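Local coordinates for protein L-2,4-diaminobutyric acid acetyltransferase (Geobacillus sp., PDB 6SLL) that transfers an acetyl group from acetyl-coenzyme A to L-2,4-diaminobutyrate, a step in the biosynthesis of the chemical chaperone ectoine, at residues A26-G29 / T30-W33. Residues are numbered along the deposited sequence; the frame is centred on the assembly and turned at random.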
ATOM      1  N   ALA B  26      -7.995  -3.496 -10.865  1.00 11.48           N
ATOM      2  CA  ALA B  26      -6.696  -4.196 -10.843  1.00 11.30           C
ATOM      3  C   ALA B  26      -5.989  -4.156 -12.191  1.00 11.01           C
ATOM      4  O   ALA B  26      -4.770  -3.985 -12.274  1.00 11.87           O
ATOM      5  CB  ALA B  26      -6.861  -5.598 -10.336  1.00 13.95           C
ATOM      6  N   ARG B  27      -6.794  -4.314 -13.272  1.00 12.01           N
ATOM      7  CA  ARG B  27      -6.213  -4.317 -14.623  1.00 13.25           C
ATOM      8  C   ARG B  27      -5.520  -3.000 -15.025  1.00 12.54           C
ATOM      9  O   ARG B  27      -4.818  -3.044 -16.030  1.00 13.86           O
ATOM     10  CB  ARG B  27      -7.229  -4.768 -15.622  1.00 15.73           C
ATOM     11  CG  ARG B  27      -8.426  -3.748 -15.815  1.00 21.35           C
ATOM     12  CD  ARG B  27      -9.490  -4.254 -16.806  1.00 27.08           C
ATOM     13  NE  ARG B  27     -10.442  -3.161 -17.124  1.00 33.24           N
ATOM     14  CZ  ARG B  27     -11.417  -3.408 -17.999  1.00 40.31           C
ATOM     15  NH1 ARG B  27     -11.496  -4.619 -18.492  1.00 36.97           N
ATOM     16  NH2 ARG B  27     -12.326  -2.517 -18.327  1.00 61.33           N
ATOM     17  N   ASP B  28      -5.843  -1.913 -14.324  1.00 11.16           N
ATOM     18  CA  ASP B  28      -5.182  -0.659 -14.594  1.00 10.91           C
ATOM     19  C   ASP B  28      -3.707  -0.587 -14.060  1.00 10.70           C
ATOM     20  O   ASP B  28      -3.041   0.405 -14.261  1.00 11.44           O
ATOM     21  CB  ASP B  28      -5.964   0.469 -14.039  1.00 10.99           C
ATOM     22  CG  ASP B  28      -7.291   0.650 -14.693  1.00 11.68           C
ATOM     23  OD1 ASP B  28      -7.402   0.635 -15.938  1.00 13.77           O
ATOM     24  OD2 ASP B  28      -8.268   0.841 -13.930  1.00 13.49           O
ATOM     25  N   GLY B  29      -3.320  -1.639 -13.295  1.00 10.92           N
ATOM     26  CA  GLY B  29      -2.077  -1.507 -12.549  1.00 10.75           C
ATOM     27  C   GLY B  29      -0.865  -1.187 -13.415  1.00 10.46           C
ATOM     28  O   GLY B  29      -0.082  -0.281 -13.042  1.00 11.01           O
ATOM     29  N   THR B  30      -0.692  -1.893 -14.562  1.00 10.55           N
ATOM     30  CA  THR B  30       0.433  -1.563 -15.405  1.00 11.31           C
ATOM     31  C   THR B  30       0.445  -0.170 -15.925  1.00 10.38           C
ATOM     32  O   THR B  30       1.456   0.519 -15.949  1.00 11.52           O
ATOM     33  CB  THR B  30       0.567  -2.645 -16.505  1.00 13.10           C
ATOM     34  OG1 THR B  30       1.192  -3.793 -15.916  1.00 14.86           O
ATOM     35  CG2 THR B  30       1.367  -2.155 -17.673  1.00 14.76           C
ATOM     36  N   ARG B  31      -0.728   0.290 -16.446  1.00 11.22           N
ATOM     37  CA  ARG B  31      -0.762   1.620 -17.031  1.00 11.76           C
ATOM     38  C   ARG B  31      -0.582   2.704 -15.992  1.00 10.52           C
ATOM     39  O   ARG B  31       0.007   3.768 -16.233  1.00 11.43           O
ATOM     40  CB  ARG B  31      -2.026   1.846 -17.838  1.00 13.22           C
ATOM     41  CG  ARG B  31      -2.031   1.072 -19.150  1.00 17.03           C
ATOM     42  CD  ARG B  31      -3.135   1.444 -20.205  1.00 31.00           C
ATOM     43  NE  ARG B  31      -4.405   1.382 -19.729  1.00 38.30           N
ATOM     44  CZ  ARG B  31      -5.376   2.141 -20.148  1.00 20.67           C
ATOM     45  NH1 ARG B  31      -5.347   3.268 -20.943  1.00 37.49           N
ATOM     46  NH2 ARG B  31      -6.556   1.852 -19.618  1.00 43.15           N
ATOM     47  N   VAL B  32      -1.123   2.439 -14.773  1.00 10.06           N
ATOM     48  CA  VAL B  32      -0.854   3.386 -13.662  1.00 10.01           C
ATOM     49  C   VAL B  32       0.617   3.410 -13.292  1.00  9.31           C
ATOM     50  O   VAL B  32       1.217   4.463 -13.113  1.00 10.02           O
ATOM     51  CB  VAL B  32      -1.758   3.023 -12.432  1.00  9.60           C
ATOM     52  CG1 VAL B  32      -1.299   3.827 -11.232  1.00  9.71           C
ATOM     53  CG2 VAL B  32      -3.188   3.293 -12.775  1.00 10.34           C
ATOM     54  N   TRP B  33       1.250   2.218 -13.218  1.00  9.81           N
ATOM     55  CA  TRP B  33       2.659   2.114 -12.950  1.00  9.83           C
ATOM     56  C   TRP B  33       3.460   2.951 -13.978  1.00 10.28           C
ATOM     57  O   TRP B  33       4.384   3.665 -13.614  1.00 11.15           O
ATOM     58  CB  TRP B  33       3.034   0.641 -12.935  1.00 10.31           C
ATOM     59  CG  TRP B  33       4.509   0.366 -12.725  1.00 10.47           C
ATOM     60  CD1 TRP B  33       5.177   0.313 -11.550  1.00 10.34           C
ATOM     61  CD2 TRP B  33       5.491   0.141 -13.776  1.00 11.28           C
ATOM     62  NE1 TRP B  33       6.506   0.038 -11.779  1.00 11.60           N
ATOM     63  CE2 TRP B  33       6.721  -0.084 -13.119  1.00 11.95           C
ATOM     64  CE3 TRP B  33       5.391   0.044 -15.152  1.00 12.50           C
ATOM     65  CZ2 TRP B  33       7.854  -0.385 -13.811  1.00 14.76           C
ATOM     66  CZ3 TRP B  33       6.522  -0.301 -15.853  1.00 15.43           C
ATOM     67  CH2 TRP B  33       7.738  -0.477 -15.203  1.00 14.86           C
TER
HETATM   68  O   HOH W   1      -2.264  -4.312 -14.920  1.00 14.85           O
HETATM   69  O   HOH W   2      -2.964  -1.469 -17.203  1.00 14.96           O
HETATM   70  O   HOH W   3      -5.891   0.016 -18.088  1.00 31.24           O
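Asp-28 OD1 is gripped from two sides of the turn: it forms a long salt bridge with Arg-31 NH2, 4.0 Å away, and accepts a hydrogen bond from a water at 2.7 Å. The same water lies 2.5 Å from Arg-31 NH2, so short that this second bond should be read with caution. The carboxylate and guanidinium planes lie 54° apart, and the bend at chi3 of Arg-31 (-55°) returns its end toward the carboxylate. Asp-28 OD2 forms a salt bridge with Arg-22 NH1 and accepts a hydrogen bond from Glu-25 N. This is the amino-terminal turn of helix 29-39 in the GNAT fold, entered from the loop after strand 20-22. Val-32 N reaches Asp-28 O at 2.8 Å, nearly in line with the carbonyl (C=O...N 171°), whereas Trp-33 N comes to Gly-29 O tilted from the carbonyl plane. Two further waters link Arg-27 O to the helix: one donates to it at 2.7 Å and accepts from Arg-31 N, while the other, weakly bound to that oxygen, accepts from Thr-30 N at 2.9 Å. On the buried side Val-32 CG2, anti to its own carbonyl carbon, packs 3.3 Å from Asp-28 O, beside Ile-63 and Phe-73 of the sheet. At the subunit interface Thr-30 OG1 hydrogen-bonds to Met-158 O of the second subunit.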